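VP5 (Halorubrum pleomorphic virus 2, PDB 6QGI) is a viral envelope protein that probably drives fusion of the viral membrane with that of its haloarchaeal host. Local coordinates at residues V7-G12 with A347-V352; E281-A286 with E491-S496; D289-N294 with Q484-L489. All blocks are in the same frame, centred on the assembly; numbering follows the deposited sequence.

Interaction 1 of 3, residues V7-G12 with A347-V352; sequences VGLAAG and ADMSLV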
ATOM      1  N   VAL A   7      -0.678  -1.909 -13.756  1.00 28.05           N
ATOM      2  CA  VAL A   7      -0.104  -1.936 -15.104  1.00 28.69           C
ATOM      3  C   VAL A   7      -0.185  -0.558 -15.778  1.00 33.69           C
ATOM      4  O   VAL A   7       0.848  -0.045 -16.227  1.00 33.88           O
ATOM      5  CB  VAL A   7      -0.755  -3.037 -15.984  1.00 32.93           C
ATOM      6  CG1 VAL A   7      -0.116  -3.089 -17.368  1.00 33.21           C
ATOM      7  CG2 VAL A   7      -0.681  -4.404 -15.304  1.00 32.18           C
ATOM      8  N   GLY A   8      -1.395   0.001 -15.861  1.00 29.98           N
ATOM      9  CA  GLY A   8      -1.644   1.284 -16.512  1.00 30.15           C
ATOM     10  C   GLY A   8      -0.891   2.455 -15.921  1.00 33.12           C
ATOM     11  O   GLY A   8      -0.360   3.284 -16.660  1.00 33.38           O
ATOM     12  N   LEU A   9      -0.824   2.522 -14.586  1.00 28.14           N
ATOM     13  CA  LEU A   9      -0.151   3.621 -13.905  1.00 27.30           C
ATOM     14  C   LEU A   9       1.219   3.210 -13.372  1.00 29.65           C
ATOM     15  O   LEU A   9       1.945   4.072 -12.873  1.00 29.31           O
ATOM     16  CB  LEU A   9      -1.030   4.176 -12.764  1.00 27.10           C
ATOM     17  CG  LEU A   9      -2.487   4.537 -13.117  1.00 32.00           C
ATOM     18  CD1 LEU A   9      -3.318   4.747 -11.870  1.00 31.67           C
ATOM     19  CD2 LEU A   9      -2.567   5.746 -14.049  1.00 34.62           C
ATOM     20  N   ALA A  10       1.590   1.907 -13.506  1.00 25.43           N
ATOM     21  CA  ALA A  10       2.851   1.320 -13.018  1.00 24.44           C
ATOM     22  C   ALA A  10       3.046   1.720 -11.548  1.00 28.76           C
ATOM     23  O   ALA A  10       4.132   2.113 -11.118  1.00 28.67           O
ATOM     24  CB  ALA A  10       4.029   1.766 -13.887  1.00 25.49           C
ATOM     25  N   ALA A  11       1.941   1.654 -10.796  1.00 25.65           N
ATOM     26  CA  ALA A  11       1.843   2.068  -9.409  1.00 25.63           C
ATOM     27  C   ALA A  11       1.379   0.920  -8.494  1.00 30.10           C
ATOM     28  O   ALA A  11       1.273  -0.228  -8.932  1.00 30.17           O
ATOM     29  CB  ALA A  11       0.875   3.245  -9.312  1.00 26.86           C
ATOM     30  N   GLY A  12       1.152   1.243  -7.224  1.00 26.53           N
ATOM     31  CA  GLY A  12       0.657   0.308  -6.225  1.00 25.91           C
ATOM     32  C   GLY A  12      -0.479   0.923  -5.441  1.00 29.78           C
ATOM     33  O   GLY A  12      -0.508   2.140  -5.256  1.00 29.81           O
ATOM     34  N   ALA A 347      -5.573  10.820  -6.684  1.00 28.90           N
ATOM     35  CA  ALA A 347      -6.229  11.215  -7.925  1.00 29.75           C
ATOM     36  C   ALA A 347      -7.566  10.541  -8.119  1.00 33.98           C
ATOM     37  O   ALA A 347      -7.819   9.474  -7.563  1.00 32.13           O
ATOM     38  CB  ALA A 347      -5.329  10.873  -9.101  1.00 30.30           C
ATOM     39  N   ASP A 348      -8.412  11.159  -8.951  1.00 33.03           N
ATOM     40  CA  ASP A 348      -9.702  10.595  -9.325  1.00 33.64           C
ATOM     41  C   ASP A 348      -9.438   9.663 -10.505  1.00 37.23           C
ATOM     42  O   ASP A 348      -9.182  10.131 -11.624  1.00 37.71           O
ATOM     43  CB  ASP A 348     -10.737  11.693  -9.655  1.00 37.09           C
ATOM     44  CG  ASP A 348     -12.116  11.171 -10.023  1.00 47.44           C
ATOM     45  OD1 ASP A 348     -12.305   9.943 -10.015  1.00 47.93           O
ATOM     46  OD2 ASP A 348     -13.002  11.995 -10.320  1.00 52.79           O
ATOM     47  N   MET A 349      -9.466   8.337 -10.236  1.00 32.32           N
ATOM     48  CA  MET A 349      -9.212   7.278 -11.219  1.00 31.50           C
ATOM     49  C   MET A 349     -10.195   7.334 -12.385  1.00 35.78           C
ATOM     50  O   MET A 349      -9.880   6.838 -13.466  1.00 35.63           O
ATOM     51  CB  MET A 349      -9.249   5.884 -10.566  1.00 32.90           C
ATOM     52  CG  MET A 349      -8.169   5.676  -9.514  1.00 35.89           C
ATOM     53  SD  MET A 349      -6.484   5.825 -10.153  1.00 39.98           S
ATOM     54  CE  MET A 349      -5.752   6.867  -8.895  1.00 36.57           C
ATOM     55  N   SER A 350     -11.355   7.985 -12.185  1.00 33.08           N
ATOM     56  CA  SER A 350     -12.372   8.173 -13.216  1.00 34.13           C
ATOM     57  C   SER A 350     -11.880   9.145 -14.318  1.00 38.36           C
ATOM     58  O   SER A 350     -12.491   9.223 -15.388  1.00 38.36           O
ATOM     59  CB  SER A 350     -13.673   8.678 -12.598  1.00 38.51           C
ATOM     60  OG  SER A 350     -14.772   8.464 -13.468  1.00 49.52           O
ATOM     61  N   LEU A 351     -10.763   9.860 -14.059  1.00 34.46           N
ATOM     62  CA  LEU A 351     -10.199  10.827 -14.996  1.00 35.16           C
ATOM     63  C   LEU A 351      -8.944  10.292 -15.731  1.00 39.65           C
ATOM     64  O   LEU A 351      -8.317  11.054 -16.478  1.00 40.29           O
ATOM     65  CB  LEU A 351      -9.892  12.161 -14.285  1.00 35.44           C
ATOM     66  CG  LEU A 351     -11.102  12.937 -13.728  1.00 40.65           C
ATOM     67  CD1 LEU A 351     -10.660  14.073 -12.835  1.00 40.63           C
ATOM     68  CD2 LEU A 351     -12.006  13.462 -14.840  1.00 44.11           C
ATOM     69  N   VAL A 352      -8.620   8.982 -15.581  1.00 35.30           N
ATOM     70  CA  VAL A 352      -7.479   8.360 -16.268  1.00 34.86           C
ATOM     71  C   VAL A 352      -7.736   8.348 -17.798  1.00 41.01           C
ATOM     72  O   VAL A 352      -8.809   7.944 -18.261  1.00 40.79           O
ATOM     73  CB  VAL A 352      -7.114   6.947 -15.712  1.00 37.23           C
ATOM     74  CG1 VAL A 352      -8.153   5.882 -16.079  1.00 37.00           C
ATOM     75  CG2 VAL A 352      -5.714   6.519 -16.155  1.00 36.27           C
TER

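Interaction 2 of 3, residues E281-A286 with E491-S496; sequences EGMSQA and EKYEQS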
ATOM      1  N   GLU A 281     -18.704   7.844   5.210  1.00 47.85           N
ATOM      2  CA  GLU A 281     -18.460   8.059   3.782  1.00 47.36           C
ATOM      3  C   GLU A 281     -18.086   9.515   3.550  1.00 50.40           C
ATOM      4  O   GLU A 281     -18.687  10.413   4.150  1.00 51.02           O
ATOM      5  CB  GLU A 281     -19.695   7.688   2.943  1.00 49.75           C
ATOM      6  CG  GLU A 281     -19.883   6.195   2.717  1.00 61.99           C
ATOM      7  CD  GLU A 281     -21.000   5.788   1.768  1.00 88.21           C
ATOM      8  OE1 GLU A 281     -21.816   6.655   1.376  1.00 84.84           O
ATOM      9  OE2 GLU A 281     -21.057   4.587   1.418  1.00 82.93           O
ATOM     10  N   GLY A 282     -17.094   9.731   2.693  1.00 45.17           N
ATOM     11  CA  GLY A 282     -16.603  11.062   2.354  1.00 44.65           C
ATOM     12  C   GLY A 282     -15.403  11.018   1.434  1.00 45.32           C
ATOM     13  O   GLY A 282     -15.481  10.456   0.337  1.00 45.13           O
ATOM     14  N   MET A 283     -14.284  11.607   1.876  1.00 39.08           N
ATOM     15  CA  MET A 283     -13.057  11.617   1.085  1.00 37.00           C
ATOM     16  C   MET A 283     -12.351  10.254   1.169  1.00 36.76           C
ATOM     17  O   MET A 283     -12.559   9.500   2.129  1.00 35.32           O
ATOM     18  CB  MET A 283     -12.110  12.767   1.502  1.00 39.36           C
ATOM     19  CG  MET A 283     -11.599  12.684   2.933  1.00 42.68           C
ATOM     20  SD  MET A 283     -10.348  13.939   3.305  1.00 47.42           S
ATOM     21  CE  MET A 283      -8.929  13.102   2.862  1.00 42.87           C
ATOM     22  N   SER A 284     -11.528   9.949   0.147  1.00 31.05           N
ATOM     23  CA  SER A 284     -10.724   8.732   0.054  1.00 28.73           C
ATOM     24  C   SER A 284      -9.855   8.608   1.318  1.00 30.10           C
ATOM     25  O   SER A 284      -9.210   9.577   1.727  1.00 28.64           O
ATOM     26  CB  SER A 284      -9.888   8.752  -1.219  1.00 31.87           C
ATOM     27  OG  SER A 284      -9.088   9.920  -1.303  1.00 40.42           O
ATOM     28  N   GLN A 285      -9.925   7.436   1.974  1.00 25.70           N
ATOM     29  CA  GLN A 285      -9.317   7.139   3.271  1.00 24.53           C
ATOM     30  C   GLN A 285      -7.784   7.135   3.312  1.00 27.52           C
ATOM     31  O   GLN A 285      -7.228   7.575   4.319  1.00 26.42           O
ATOM     32  CB  GLN A 285      -9.839   5.798   3.805  1.00 25.23           C
ATOM     33  CG  GLN A 285      -9.776   5.656   5.330  1.00 36.69           C
ATOM     34  CD  GLN A 285     -10.284   6.868   6.073  1.00 53.86           C
ATOM     35  OE1 GLN A 285     -11.424   7.308   5.898  1.00 51.81           O
ATOM     36  NE2 GLN A 285      -9.435   7.441   6.911  1.00 45.82           N
ATOM     37  N   ALA A 286      -7.102   6.619   2.275  1.00 24.33           N
ATOM     38  CA  ALA A 286      -5.637   6.546   2.283  1.00 23.80           C
ATOM     39  C   ALA A 286      -4.978   7.935   2.431  1.00 28.26           C
ATOM     40  O   ALA A 286      -4.018   8.049   3.197  1.00 27.90           O
ATOM     41  CB  ALA A 286      -5.127   5.840   1.039  1.00 24.11           C
ATOM     42  N   GLU A 491      -9.931  19.644   5.265  1.00 39.56           N
ATOM     43  CA  GLU A 491     -10.898  20.506   4.574  1.00 40.87           C
ATOM     44  C   GLU A 491     -10.504  20.724   3.100  1.00 45.13           C
ATOM     45  O   GLU A 491     -11.379  20.662   2.232  1.00 45.56           O
ATOM     46  CB  GLU A 491     -11.048  21.852   5.290  1.00 43.63           C
ATOM     47  CG  GLU A 491     -11.927  21.786   6.531  1.00 56.75           C
ATOM     48  CD  GLU A 491     -12.037  23.054   7.361  1.00 81.08           C
ATOM     49  OE1 GLU A 491     -11.102  23.886   7.321  1.00 75.41           O
ATOM     50  OE2 GLU A 491     -13.060  23.205   8.071  1.00 75.49           O
ATOM     51  N   LYS A 492      -9.190  20.916   2.819  1.00 40.77           N
ATOM     52  CA  LYS A 492      -8.644  21.103   1.469  1.00 40.96           C
ATOM     53  C   LYS A 492      -8.965  19.909   0.566  1.00 44.62           C
ATOM     54  O   LYS A 492      -9.388  20.108  -0.577  1.00 45.13           O
ATOM     55  CB  LYS A 492      -7.123  21.322   1.514  1.00 43.20           C
ATOM     56  CG  LYS A 492      -6.703  22.728   1.924  1.00 60.45           C
ATOM     57  CD  LYS A 492      -5.207  22.808   2.199  1.00 69.33           C
ATOM     58  CE  LYS A 492      -4.803  24.110   2.842  1.00 82.07           C
ATOM     59  NZ  LYS A 492      -3.325  24.234   2.924  1.00 92.23           N
ATOM     60  N   TYR A 493      -8.785  18.675   1.084  1.00 39.93           N
ATOM     61  CA  TYR A 493      -9.062  17.450   0.335  1.00 39.00           C
ATOM     62  C   TYR A 493     -10.557  17.177   0.238  1.00 44.56           C
ATOM     63  O   TYR A 493     -11.005  16.677  -0.794  1.00 44.44           O
ATOM     64  CB  TYR A 493      -8.330  16.247   0.938  1.00 38.28           C
ATOM     65  CG  TYR A 493      -6.916  16.118   0.421  1.00 38.82           C
ATOM     66  CD1 TYR A 493      -6.657  15.581  -0.836  1.00 40.02           C
ATOM     67  CD2 TYR A 493      -5.837  16.587   1.165  1.00 39.30           C
ATOM     68  CE1 TYR A 493      -5.362  15.493  -1.333  1.00 39.85           C
ATOM     69  CE2 TYR A 493      -4.531  16.476   0.691  1.00 39.75           C
ATOM     70  CZ  TYR A 493      -4.299  15.942  -0.567  1.00 47.59           C
ATOM     71  OH  TYR A 493      -3.027  15.827  -1.069  1.00 49.15           O
ATOM     72  N   GLU A 494     -11.327  17.531   1.289  1.00 42.04           N
ATOM     73  CA  GLU A 494     -12.784  17.372   1.332  1.00 42.66           C
ATOM     74  C   GLU A 494     -13.458  18.298   0.317  1.00 48.39           C
ATOM     75  O   GLU A 494     -14.480  17.927  -0.259  1.00 48.40           O
ATOM     76  CB  GLU A 494     -13.322  17.633   2.746  1.00 44.36           C
ATOM     77  CG  GLU A 494     -13.092  16.467   3.691  1.00 55.19           C
ATOM     78  CD  GLU A 494     -14.109  16.316   4.805  1.00 82.90           C
ATOM     79  OE1 GLU A 494     -15.286  16.011   4.503  1.00 84.31           O
ATOM     80  OE2 GLU A 494     -13.723  16.476   5.986  1.00 78.65           O
ATOM     81  N   GLN A 495     -12.869  19.489   0.082  1.00 46.29           N
ATOM     82  CA  GLN A 495     -13.357  20.468  -0.891  1.00 47.83           C
ATOM     83  C   GLN A 495     -13.080  19.989  -2.317  1.00 51.46           C
ATOM     84  O   GLN A 495     -13.973  20.052  -3.163  1.00 51.99           O
ATOM     85  CB  GLN A 495     -12.709  21.845  -0.656  1.00 50.19           C
ATOM     86  CG  GLN A 495     -13.362  22.664   0.460  1.00 68.70           C
ATOM     87  CD  GLN A 495     -12.433  23.697   1.068  1.00 89.51           C
ATOM     88  OE1 GLN A 495     -11.593  24.310   0.392  1.00 86.42           O
ATOM     89  NE2 GLN A 495     -12.573  23.922   2.368  1.00 78.82           N
ATOM     90  N   SER A 496     -11.853  19.492  -2.575  1.00 46.82           N
ATOM     91  CA  SER A 496     -11.424  19.005  -3.890  1.00 46.21           C
ATOM     92  C   SER A 496     -12.142  17.713  -4.321  1.00 48.64           C
ATOM     93  O   SER A 496     -12.319  17.502  -5.524  1.00 48.64           O
ATOM     94  CB  SER A 496      -9.914  18.778  -3.910  1.00 48.40           C
ATOM     95  OG  SER A 496      -9.519  17.718  -3.052  1.00 53.47           O
TER

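Interaction 3 of 3, residues D289-N294 with Q484-L489; sequences DLIALN and QQNKEL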
ATOM      1  N   ASP A 289      -5.580   9.119   6.034  1.00 25.81           N
ATOM      2  CA  ASP A 289      -4.647   8.365   6.862  1.00 24.75           C
ATOM      3  C   ASP A 289      -3.203   8.873   6.681  1.00 28.35           C
ATOM      4  O   ASP A 289      -2.472   8.961   7.668  1.00 28.28           O
ATOM      5  CB  ASP A 289      -4.747   6.858   6.545  1.00 25.95           C
ATOM      6  CG  ASP A 289      -6.051   6.181   6.960  1.00 37.44           C
ATOM      7  OD1 ASP A 289      -6.816   6.782   7.757  1.00 39.00           O
ATOM      8  OD2 ASP A 289      -6.311   5.053   6.484  1.00 42.26           O
ATOM      9  N   LEU A 290      -2.803   9.229   5.436  1.00 24.69           N
ATOM     10  CA  LEU A 290      -1.472   9.773   5.141  1.00 24.49           C
ATOM     11  C   LEU A 290      -1.268  11.154   5.789  1.00 29.66           C
ATOM     12  O   LEU A 290      -0.154  11.452   6.221  1.00 29.31           O
ATOM     13  CB  LEU A 290      -1.207   9.856   3.625  1.00 24.44           C
ATOM     14  CG  LEU A 290      -0.784   8.555   2.914  1.00 28.05           C
ATOM     15  CD1 LEU A 290      -0.700   8.766   1.427  1.00 28.12           C
ATOM     16  CD2 LEU A 290       0.569   8.031   3.416  1.00 29.50           C
ATOM     17  N   ILE A 291      -2.340  11.982   5.871  1.00 27.49           N
ATOM     18  CA  ILE A 291      -2.300  13.301   6.523  1.00 28.29           C
ATOM     19  C   ILE A 291      -2.151  13.065   8.033  1.00 32.35           C
ATOM     20  O   ILE A 291      -1.323  13.715   8.671  1.00 32.47           O
ATOM     21  CB  ILE A 291      -3.538  14.183   6.160  1.00 32.20           C
ATOM     22  CG1 ILE A 291      -3.493  14.612   4.676  1.00 32.88           C
ATOM     23  CG2 ILE A 291      -3.674  15.422   7.080  1.00 33.15           C
ATOM     24  CD1 ILE A 291      -4.854  14.838   4.055  1.00 41.09           C
ATOM     25  N   ALA A 292      -2.914  12.094   8.582  1.00 28.72           N
ATOM     26  CA  ALA A 292      -2.875  11.707   9.997  1.00 28.63           C
ATOM     27  C   ALA A 292      -1.499  11.155  10.404  1.00 32.42           C
ATOM     28  O   ALA A 292      -1.095  11.315  11.559  1.00 31.90           O
ATOM     29  CB  ALA A 292      -3.946  10.679  10.281  1.00 29.11           C
ATOM     30  N   LEU A 293      -0.778  10.524   9.447  1.00 28.92           N
ATOM     31  CA  LEU A 293       0.567   9.983   9.657  1.00 28.48           C
ATOM     32  C   LEU A 293       1.630  11.055   9.385  1.00 33.45           C
ATOM     33  O   LEU A 293       2.821  10.755   9.368  1.00 32.84           O
ATOM     34  CB  LEU A 293       0.804   8.733   8.796  1.00 27.75           C
ATOM     35  CG  LEU A 293       0.144   7.453   9.308  1.00 31.64           C
ATOM     36  CD1 LEU A 293      -0.131   6.491   8.177  1.00 31.34           C
ATOM     37  CD2 LEU A 293       0.972   6.794  10.412  1.00 33.07           C
ATOM     38  N   ASN A 294       1.186  12.317   9.204  1.00 31.24           N
ATOM     39  CA  ASN A 294       2.006  13.512   8.995  1.00 31.71           C
ATOM     40  C   ASN A 294       3.057  13.332   7.872  1.00 35.99           C
ATOM     41  O   ASN A 294       4.238  13.667   8.030  1.00 36.85           O
ATOM     42  CB  ASN A 294       2.662  13.933  10.312  1.00 31.02           C
ATOM     43  CG  ASN A 294       3.174  15.341  10.310  1.00 40.65           C
ATOM     44  OD1 ASN A 294       2.487  16.278   9.883  1.00 32.82           O
ATOM     45  ND2 ASN A 294       4.400  15.508  10.784  1.00 28.04           N
ATOM     46  N   GLN A 484      -4.782  22.783  13.937  1.00 31.22           N
ATOM     47  CA  GLN A 484      -5.221  23.637  12.837  1.00 32.10           C
ATOM     48  C   GLN A 484      -4.679  23.160  11.495  1.00 36.14           C
ATOM     49  O   GLN A 484      -5.465  23.079  10.550  1.00 35.80           O
ATOM     50  CB  GLN A 484      -4.857  25.112  13.080  1.00 34.88           C
ATOM     51  CG  GLN A 484      -5.618  26.117  12.196  1.00 51.50           C
ATOM     52  CD  GLN A 484      -7.122  25.907  12.125  1.00 71.49           C
ATOM     53  OE1 GLN A 484      -7.696  25.749  11.043  1.00 66.98           O
ATOM     54  NE2 GLN A 484      -7.795  25.903  13.270  1.00 64.26           N
ATOM     55  N   GLN A 485      -3.366  22.818  11.411  1.00 32.53           N
ATOM     56  CA  GLN A 485      -2.728  22.330  10.176  1.00 31.98           C
ATOM     57  C   GLN A 485      -3.401  21.058   9.665  1.00 36.62           C
ATOM     58  O   GLN A 485      -3.541  20.886   8.450  1.00 36.54           O
ATOM     59  CB  GLN A 485      -1.229  22.077  10.377  1.00 32.54           C
ATOM     60  CG  GLN A 485      -0.374  23.338  10.290  1.00 44.58           C
ATOM     61  CD  GLN A 485       0.952  23.216  11.007  1.00 61.90           C
ATOM     62  OE1 GLN A 485       1.259  22.214  11.664  1.00 55.28           O
ATOM     63  NE2 GLN A 485       1.768  24.253  10.909  1.00 56.00           N
ATOM     64  N   ASN A 486      -3.836  20.185  10.592  1.00 33.00           N
ATOM     65  CA  ASN A 486      -4.522  18.938  10.273  1.00 32.18           C
ATOM     66  C   ASN A 486      -5.929  19.222   9.744  1.00 37.17           C
ATOM     67  O   ASN A 486      -6.328  18.638   8.735  1.00 35.88           O
ATOM     68  CB  ASN A 486      -4.574  18.027  11.506  1.00 32.05           C
ATOM     69  CG  ASN A 486      -5.323  16.736  11.291  1.00 43.94           C
ATOM     70  OD1 ASN A 486      -6.404  16.525  11.852  1.00 36.83           O
ATOM     71  ND2 ASN A 486      -4.774  15.850  10.465  1.00 31.51           N
ATOM     72  N   LYS A 487      -6.667  20.126  10.422  1.00 35.70           N
ATOM     73  CA  LYS A 487      -8.031  20.529  10.069  1.00 36.68           C
ATOM     74  C   LYS A 487      -8.080  21.178   8.675  1.00 41.65           C
ATOM     75  O   LYS A 487      -8.989  20.861   7.907  1.00 41.34           O
ATOM     76  CB  LYS A 487      -8.593  21.494  11.131  1.00 40.25           C
ATOM     77  CG  LYS A 487     -10.104  21.695  11.061  1.00 56.80           C
ATOM     78  CD  LYS A 487     -10.510  23.059  11.614  1.00 68.92           C
ATOM     79  CE  LYS A 487     -11.953  23.390  11.313  1.00 78.91           C
ATOM     80  NZ  LYS A 487     -12.255  24.822  11.567  1.00 88.05           N
ATOM     81  N   GLU A 488      -7.107  22.064   8.345  1.00 39.02           N
ATOM     82  CA  GLU A 488      -7.081  22.755   7.054  1.00 40.09           C
ATOM     83  C   GLU A 488      -6.650  21.834   5.923  1.00 42.69           C
ATOM     84  O   GLU A 488      -7.110  22.042   4.807  1.00 42.99           O
ATOM     85  CB  GLU A 488      -6.245  24.052   7.072  1.00 42.91           C
ATOM     86  CG  GLU A 488      -4.761  23.915   7.381  1.00 56.84           C
ATOM     87  CD  GLU A 488      -4.054  25.203   7.776  1.00 85.71           C
ATOM     88  OE1 GLU A 488      -4.728  26.252   7.909  1.00 85.97           O
ATOM     89  OE2 GLU A 488      -2.817  25.157   7.967  1.00 80.25           O
ATOM     90  N   LEU A 489      -5.821  20.805   6.199  1.00 37.54           N
ATOM     91  CA  LEU A 489      -5.415  19.831   5.181  1.00 36.17           C
ATOM     92  C   LEU A 489      -6.580  18.906   4.832  1.00 40.35           C
ATOM     93  O   LEU A 489      -6.772  18.585   3.658  1.00 40.85           O
ATOM     94  CB  LEU A 489      -4.201  19.002   5.624  1.00 34.81           C
ATOM     95  CG  LEU A 489      -2.817  19.583   5.327  1.00 39.35           C
ATOM     96  CD1 LEU A 489      -1.731  18.734   5.959  1.00 38.23           C
ATOM     97  CD2 LEU A 489      -2.569  19.710   3.825  1.00 41.61           C
TER

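Interaction 1 of 3, residues V7-G12 with A347-V352
L9 and V352 mark the nearest approach of the two backbones, their CA atoms 9.0 Å apart, a spacing that side chains alone can bridge. L9 does so with both branches of its isobutyl group. Its CB points at residues 347-352, and with chi2 near 166° the two methyls diverge, one to each partner. One prong, L9 CD1, rests on M349 SD at 3.8 Å; the other, L9 CD2, meets V352 CG2 at 3.9 Å. M349 has to reach for its share: its chain bends at chi2 and again at chi3, carrying the sulfur to the leucine. V352 instead has its CB directed toward 7-12 and touches with one methyl, CG2. All three residues are buried, and the cluster extends beyond them: L314 packs on L9 and M349, I437 on L9, and F425 on V352.

Behind this apolar face, the 347-352 backbone turns in a short 3-10 segment, with L351 N bonded to D348 O at 2.9 Å. D348 OD1 takes the N-H of S350 at 3.1 Å, approached from above the carboxylate plane rather than within it, and receives Q433 N as well; two backbone N-H groups thus grip one carboxylate oxygen, OD1. At the other segment, A10 has positive phi, and the chain turns at L9-A10 before entering strand 11-13. The contact is a leucine near the N-terminus packing into an apolar cluster between antiparallel strands, with an Asx turn at D348 shaping the break in strand 343-355.

Interaction 2 of 3, residues E281-A286 with E491-S496
M283 reaches over to Y493 and E494, packing the connection that leads into helix 285-292 against the last turns of helix 476-496; this is loop-to-helix packing, with the two backbones as close as 5.8 Å between the CA atoms of M283 and E494. The same loop is also held by its next residue, S284, whose OG accepts from Q497 NE2. Along the helix, Y493 is the first to touch, and its CB takes the methyl M283 CE at 3.7 Å. The methyl stands obliquely to the ring, which leads off toward I287 and I291, while the phenol OH is hydrogen-bonded to T317. E494 then presents aliphatic carbon rather than charge: its CG lies 3.8 Å from M283 SD, the two side chains crossing at about a right angle. The methionine chain is extended from CA to SD and then bends at chi3 (-89°), which turns CE to Y493 CB while SD lies by E494 CG and also touches Y493 CB. At S496 the side chain folds back on its own helix, OG donating to Y493 O at 2.9 Å with a C=O...OG angle of 109°, tilted 34° from the carbonyl plane.

Interaction 3 of 3, residues D289-N294 with Q484-L489
The carbonyl oxygen of I291 accepts the backbone N-H of N294 at 2.9 Å, a bond that helps close helix 285-292 just where the isoleucine side chain turns to residues 484-489. The ending is a Schellman motif: N294 has positive phi, and V295 N reaches back to L290 O. I291 points its CB at the C-terminal helix, and a single methyl does the touching. With CG2 anti to the backbone N, that methyl enters between two residues one turn apart. L489 meets it with CB at 3.9 Å and CD1 at 4.0 Å, a purely apolar contact. N486 meets it with the amide nitrogen, ND2 lying 3.6 Å from I291 CG2 in van der Waals contact. The asparagine stretches its CG away from its own N (chi1 177°), which brings the amide nitrogen to the I291 methyl; P270 and R273 of helix 270-279 also pack against this side chain.

Around this mostly buried seam, polar groups find partners elsewhere. D289 is salt-bridged through OD2 to R21 and takes Q285 NE2 on OD1, while S465 bonds with both N294 OD1 and Q485 OE1, linking the capped end to the long helix through a loop residue. The arrangement is a helix-helix packing in which the terminus of a short helix, closed by its Schellman motif, abuts the middle of helix 476-496.

In the fold
Interactions 2 and 3 form one neighbourhood along helix 476-496, met by the loop before helix 285-292 in the one and by the C-terminal end of that helix in the other: their centres lie 11 Å apart and they touch directly, Y493 CD2 standing 3.5 Å from I291 CD1. The tyrosine thus belongs to one contact and packs on the central residue of the other. Interaction 1 is separate, its centre about 18 Å from that of interaction 2 and 24 Å from that of interaction 3, with nearest atoms about 6 and 9 Å away. It joins the N-terminal segment 7-12 to strand 343-355, and its segments alternate along the chain with those of the other two. The glycosylated N396 lies in none of the three contacts.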